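Local coordinates for methionine-binding lipoprotein MetQ (Bacillus subtilis subsp. subtilis, PDB 4GOT), which binds methionine and probably passes it to the permease of the MetNPQ ABC importer, with a part also in methionine sulfoxide transport, at residues A127-L132 with K151-K156; K97-L102 with A122-A127. All blocks are in the same frame, centred on the assembly; numbering follows the deposited sequence. Where two conformers were deposited one is given.

Overall arrangement
Both contacts are largely buried and apolar, some 21 to 22 Å from the centre of the chain, in the lobe of the two-lobed periplasmic-binding-protein fold built on the sheet that includes strands 107-111 and 154-158. Their centres are about 8 Å apart, and they share Ala-127, on the chain between the body of helix 117-126 and strand 131-132. Contact 2 sets the last turn of that helix against a 3-10 turn and is purely van der Waals. Contact 1 packs the following turn on the segment entering edge strand 154-158 and adds a bridging water. Two probable hydrogen bonds join them: Leu-132 N to Glu-125 OE2 (2.7 Å) and Lys-151 NZ to Leu-102 O (2.8 Å).

Contact 1: residues A127-L132 with K151-K156; sequences AGLITL and KNLEFK
Leu-129 and Lys-151 are the residues of 127-132 and 151-156 whose backbones come nearest, their CA atoms 7.0 Å apart, too far for direct backbone pairing. A water bridges the two backbones: it donates to Leu-129 O at 2.7 Å and accepts from Lys-151 N at 2.6 Å. Beside this bridge, Leu-129 and Leu-153 cross at about a right angle. Both set CG opposite the carbonyl carbon (chi1 -59° and -61°), and Leu-153 CD1, trans to its CA, does the touching: it lies 3.9 Å from Leu-129 CD1 and equally close to Leu-129 CB, so this methyl meets Leu-129 at two points. The same methyl reaches Ile-130 CG2 at 4.3 Å. Lys-151 contributes its aliphatic shaft, with CD 4.2 Å from Leu-129 CD2, while its ammonium NZ runs on to a hydrogen bond with Leu-102 O. Positive phi at Gly-128, with two bonds back into the last helical turn, marks a Schellman motif just before Leu-129. Around the contact, Leu-129 and Ile-130 also pack on Leu-124 of helix 117-126, Ile-130 touches Ile-146 of strand 146-148, and Glu-154 pairs through its backbone with Ile-108 of strand 107-111 and with Ala-106 just before it.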
loop_
_atom_site.group_PDB
_atom_site.type_symbol
_atom_site.label_atom_id
_atom_site.label_comp_id
_atom_site.label_asym_id
_atom_site.label_seq_id
_atom_site.Cartn_x
_atom_site.Cartn_y
_atom_site.Cartn_z
ATOM N N ALA A 127 12.394 1.713 15.741
ATOM C CA ALA A 127 12.281 0.866 16.976
ATOM C C ALA A 127 13.608 0.657 17.732
ATOM O O ALA A 127 13.603 0.150 18.854
ATOM C CB ALA A 127 11.633 -0.500 16.671
ATOM N N GLY A 128 14.727 1.083 17.137
ATOM C CA GLY A 128 16.066 0.924 17.720
ATOM C C GLY A 128 16.687 -0.466 17.547
ATOM O O GLY A 128 17.662 -0.782 18.190
ATOM N N LEU A 129 16.139 -1.305 16.670
ATOM C CA LEU A 129 16.695 -2.639 16.459
ATOM C C LEU A 129 17.888 -2.652 15.496
ATOM O O LEU A 129 18.749 -3.488 15.663
ATOM C CB LEU A 129 15.630 -3.599 15.925
ATOM C CG LEU A 129 14.367 -3.829 16.756
ATOM C CD1 LEU A 129 13.496 -4.836 16.027
ATOM C CD2 LEU A 129 14.714 -4.307 18.149
ATOM N N ILE A 130 17.895 -1.783 14.471
ATOM C CA ILE A 130 18.975 -1.696 13.463
ATOM C C ILE A 130 19.345 -0.244 13.181
ATOM O O ILE A 130 18.609 0.670 13.557
ATOM C CB ILE A 130 18.596 -2.375 12.118
ATOM C CG1 ILE A 130 17.423 -1.661 11.427
ATOM C CG2 ILE A 130 18.298 -3.847 12.335
ATOM C CD1 ILE A 130 17.168 -2.129 10.000
ATOM N N THR A 131 20.500 -0.024 12.560
ATOM C CA THR A 131 20.812 1.295 11.998
ATOM C C THR A 131 21.040 1.085 10.492
ATOM O O THR A 131 21.550 0.033 10.066
ATOM C CB THR A 131 22.024 2.001 12.627
ATOM O OG1 THR A 131 23.191 1.286 12.259
ATOM C CG2 THR A 131 21.962 2.083 14.166
ATOM N N LEU A 132 20.583 2.064 9.699
ATOM C CA LEU A 132 20.753 2.084 8.252
ATOM C C LEU A 132 21.809 3.126 7.904
ATOM O O LEU A 132 21.969 4.124 8.633
ATOM C CB LEU A 132 19.427 2.398 7.542
ATOM C CG LEU A 132 18.346 1.311 7.545
ATOM C CD1 LEU A 132 17.029 1.938 7.114
ATOM C CD2 LEU A 132 18.692 0.115 6.656
ATOM N N LYS A 151 20.977 -7.316 17.620
ATOM C CA LYS A 151 20.220 -8.504 17.974
ATOM C C LYS A 151 20.405 -9.582 16.919
ATOM O O LYS A 151 19.757 -10.615 16.992
ATOM C CB LYS A 151 18.725 -8.205 18.138
ATOM C CG LYS A 151 18.388 -7.157 19.174
ATOM C CD LYS A 151 17.046 -7.404 19.849
ATOM C CE LYS A 151 16.928 -6.601 21.148
ATOM N NZ LYS A 151 16.134 -7.330 22.180
ATOM N N ASN A 152 21.280 -9.355 15.941
ATOM C CA ASN A 152 21.512 -10.330 14.853
ATOM C C ASN A 152 20.228 -10.939 14.272
ATOM O O ASN A 152 20.055 -12.165 14.155
ATOM C CB ASN A 152 22.484 -11.398 15.318
ATOM C CG ASN A 152 23.836 -10.821 15.614
ATOM O OD1 ASN A 152 24.297 -10.860 16.740
ATOM N ND2 ASN A 152 24.461 -10.233 14.603
ATOM N N LEU A 153 19.341 -10.030 13.890
ATOM C CA LEU A 153 18.071 -10.378 13.303
ATOM C C LEU A 153 18.370 -11.060 11.979
ATOM O O LEU A 153 19.355 -10.707 11.322
ATOM C CB LEU A 153 17.197 -9.113 13.138
ATOM C CG LEU A 153 16.847 -8.356 14.430
ATOM C CD1 LEU A 153 16.090 -7.070 14.147
ATOM C CD2 LEU A 153 16.007 -9.244 15.333
ATOM N N GLU A 154 17.562 -12.075 11.638
ATOM C CA GLU A 154 17.607 -12.741 10.348
ATOM C C GLU A 154 16.312 -12.390 9.576
ATOM O O GLU A 154 15.247 -12.204 10.194
ATOM C CB GLU A 154 17.761 -14.254 10.579
ATOM C CG GLU A 154 19.061 -14.625 11.310
ATOM C CD GLU A 154 19.029 -16.002 11.962
ATOM O OE1 GLU A 154 18.074 -16.772 11.712
ATOM O OE2 GLU A 154 19.961 -16.321 12.726
ATOM N N PHE A 155 16.388 -12.297 8.250
ATOM C CA PHE A 155 15.248 -11.842 7.465
ATOM C C PHE A 155 14.828 -12.894 6.444
ATOM O O PHE A 155 15.686 -13.528 5.833
ATOM C CB PHE A 155 15.544 -10.524 6.756
ATOM C CG PHE A 155 16.037 -9.427 7.683
ATOM C CD1 PHE A 155 15.151 -8.563 8.296
ATOM C CD2 PHE A 155 17.378 -9.254 7.907
ATOM C CE1 PHE A 155 15.593 -7.542 9.148
ATOM C CE2 PHE A 155 17.833 -8.240 8.760
ATOM C CZ PHE A 155 16.935 -7.387 9.383
ATOM N N LYS A 156 13.516 -13.050 6.278
ATOM C CA LYS A 156 12.932 -13.908 5.246
ATOM C C LYS A 156 11.983 -13.020 4.414
ATOM O O LYS A 156 11.584 -11.956 4.860
ATOM C CB LYS A 156 12.125 -15.053 5.885
ATOM C CG LYS A 156 12.866 -15.973 6.854
ATOM C CD LYS A 156 13.602 -17.076 6.114
ATOM C CE LYS A 156 14.068 -18.206 7.041
ATOM N NZ LYS A 156 13.000 -19.239 7.263
HETATM O O HOH W 1 19.532 -6.105 15.782
#

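Contact 2: residues K97-L102 with A122-A127; sequences KSLKDL and AMLENA
Met-123, present as selenomethionine, is the first residue of 122-127 to come near Leu-99, and it does so through its backbone: its carbonyl O lies 4.5 Å from Leu-99 CD1. That oxygen already accepts Ala-127 N at 3.0 Å, a helical bond that satisfies it beside the leucine methyl. The selenomethionine side chain itself packs on Phe-89, Ile-91, Phe-176 and Glu-195, about 10 Å from the bound selenomethionine ligand. Next comes Leu-124, whose CD2 reaches Leu-99 CD1 at 4.4 Å, a loose apolar contact made by the end of its side chain; Phe-176 of strand 174-177 adjoins it. One turn on from Met-123, Ala-127 points its CB at the same Leu-99 methyl. The CB to CD1 separation of 3.3 Å is shorter than usual van der Waals contact, so the closeness of approach is evident but its exact value is doubtful. At Leu-99, chi1 of -63° sets CG beside the backbone N and chi2 of 167° carries CD1 out to Ala-127; the side chain also packs on Ile-91 and Glu-195. Its own backbone belongs to a 3-10 turn, in which Leu-102 N bonds to Leu-99 O at 3.2 Å. Since, within the two segments, the approaches converge on Leu-99 CD1 and come from carbon atoms and an already bonded carbonyl, the contact rests on shape and apolar burial, without polar bonds to fix its direction.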
loop_
_atom_site.group_PDB
_atom_site.type_symbol
_atom_site.label_atom_id
_atom_site.label_comp_id
_atom_site.label_asym_id
_atom_site.label_seq_id
_atom_site.Cartn_x
_atom_site.Cartn_y
_atom_site.Cartn_z
ATOM N N LYS A 97 4.960 -9.373 22.161
ATOM C CA LYS A 97 4.051 -8.259 22.418
ATOM C C LYS A 97 4.575 -6.937 21.854
ATOM O O LYS A 97 3.806 -6.016 21.570
ATOM C CB LYS A 97 3.832 -8.132 23.937
ATOM C CG LYS A 97 2.450 -7.638 24.320
ATOM C CD LYS A 97 1.345 -8.613 23.919
ATOM C CE LYS A 97 -0.026 -8.044 24.298
ATOM N NZ LYS A 97 -1.153 -8.904 23.831
ATOM N N SER A 98 5.886 -6.851 21.683
ATOM C CA SER A 98 6.508 -5.663 21.111
ATOM C C SER A 98 7.896 -5.974 20.538
ATOM O O SER A 98 8.470 -7.014 20.806
ATOM C CB SER A 98 6.605 -4.553 22.176
ATOM O OG SER A 98 7.497 -4.948 23.138
ATOM N N LEU A 99 8.439 -5.066 19.742
ATOM C CA LEU A 99 9.729 -5.329 19.099
ATOM C C LEU A 99 10.889 -5.353 20.124
ATOM O O LEU A 99 11.877 -6.071 19.925
ATOM C CB LEU A 99 10.014 -4.313 17.955
ATOM C CG LEU A 99 9.154 -4.196 16.701
ATOM C CD1 LEU A 99 9.531 -2.893 15.976
ATOM C CD2 LEU A 99 9.287 -5.436 15.790
ATOM N N LYS A 100 10.756 -4.612 21.226
ATOM C CA LYS A 100 11.803 -4.576 22.262
ATOM C C LYS A 100 12.031 -5.965 22.884
ATOM O O LYS A 100 13.078 -6.219 23.507
ATOM C CB LYS A 100 11.439 -3.566 23.359
ATOM C CG LYS A 100 10.076 -3.822 24.006
ATOM C CD LYS A 100 9.968 -3.430 25.475
ATOM C CE LYS A 100 9.526 -1.995 25.669
ATOM N NZ LYS A 100 9.804 -1.542 27.079
ATOM N N ASP A 101 11.048 -6.860 22.706
ATOM C CA ASP A 101 11.037 -8.168 23.382
ATOM C C ASP A 101 11.643 -9.263 22.515
ATOM O O ASP A 101 11.912 -10.342 23.021
ATOM C CB ASP A 101 9.608 -8.560 23.814
ATOM C CG ASP A 101 9.076 -7.717 24.992
ATOM O OD1 ASP A 101 9.845 -6.987 25.653
ATOM O OD2 ASP A 101 7.864 -7.803 25.280
ATOM N N LEU A 102 11.852 -8.993 21.221
ATOM C CA LEU A 102 12.478 -9.966 20.326
ATOM C C LEU A 102 13.871 -10.333 20.829
ATOM O O LEU A 102 14.609 -9.471 21.343
ATOM C CB LEU A 102 12.567 -9.452 18.874
ATOM C CG LEU A 102 11.273 -9.097 18.119
ATOM C CD1 LEU A 102 11.606 -8.340 16.830
ATOM C CD2 LEU A 102 10.411 -10.328 17.872
ATOM N N ALA A 122 12.860 0.939 7.933
ATOM C CA ALA A 122 12.808 2.240 8.619
ATOM C C ALA A 122 12.035 2.073 9.924
ATOM O O ALA A 122 12.357 2.723 10.913
ATOM C CB ALA A 122 12.164 3.315 7.746
HETATM N N MSE A 123 11.030 1.201 9.916
HETATM C CA MSE A 123 10.294 0.866 11.143
HETATM C C MSE A 123 11.164 0.169 12.174
HETATM O O MSE A 123 11.026 0.427 13.355
HETATM C CB MSE A 123 9.092 -0.032 10.842
HETATM C CG MSE A 123 7.982 0.736 10.176
HETATM SE SE MSE A 123 6.412 -0.331 9.915
HETATM C CE MSE A 123 5.720 -0.247 11.757
ATOM N N LEU A 124 12.032 -0.733 11.720
ATOM C CA LEU A 124 12.963 -1.395 12.603
ATOM C C LEU A 124 14.017 -0.400 13.106
ATOM O O LEU A 124 14.434 -0.504 14.234
ATOM C CB LEU A 124 13.642 -2.575 11.957
ATOM C CG LEU A 124 12.732 -3.675 11.353
ATOM C CD1 LEU A 124 13.566 -4.858 10.860
ATOM C CD2 LEU A 124 11.701 -4.126 12.384
ATOM N N GLU A 125 14.439 0.554 12.281
ATOM C CA GLU A 125 15.466 1.504 12.718
ATOM C C GLU A 125 14.865 2.464 13.760
ATOM O O GLU A 125 15.502 2.785 14.767
ATOM C CB GLU A 125 16.072 2.258 11.522
ATOM C CG GLU A 125 17.143 3.280 11.931
ATOM C CD GLU A 125 17.804 3.986 10.746
ATOM O OE1 GLU A 125 17.071 4.434 9.817
ATOM O OE2 GLU A 125 19.054 4.091 10.755
ATOM N N ASN A 126 13.642 2.916 13.497
ATOM C CA ASN A 126 12.884 3.749 14.426
ATOM C C ASN A 126 12.623 3.040 15.774
ATOM O O ASN A 126 12.625 3.702 16.817
ATOM C CB ASN A 126 11.545 4.173 13.788
ATOM C CG ASN A 126 10.638 4.905 14.777
ATOM O OD1 ASN A 126 10.823 6.094 15.025
ATOM N ND2 ASN A 126 9.681 4.189 15.375
ATOM N N ALA A 127 12.394 1.713 15.741
ATOM C CA ALA A 127 12.281 0.866 16.976
ATOM C C ALA A 127 13.608 0.657 17.732
ATOM O O ALA A 127 13.603 0.150 18.854
ATOM C CB ALA A 127 11.633 -0.500 16.671
#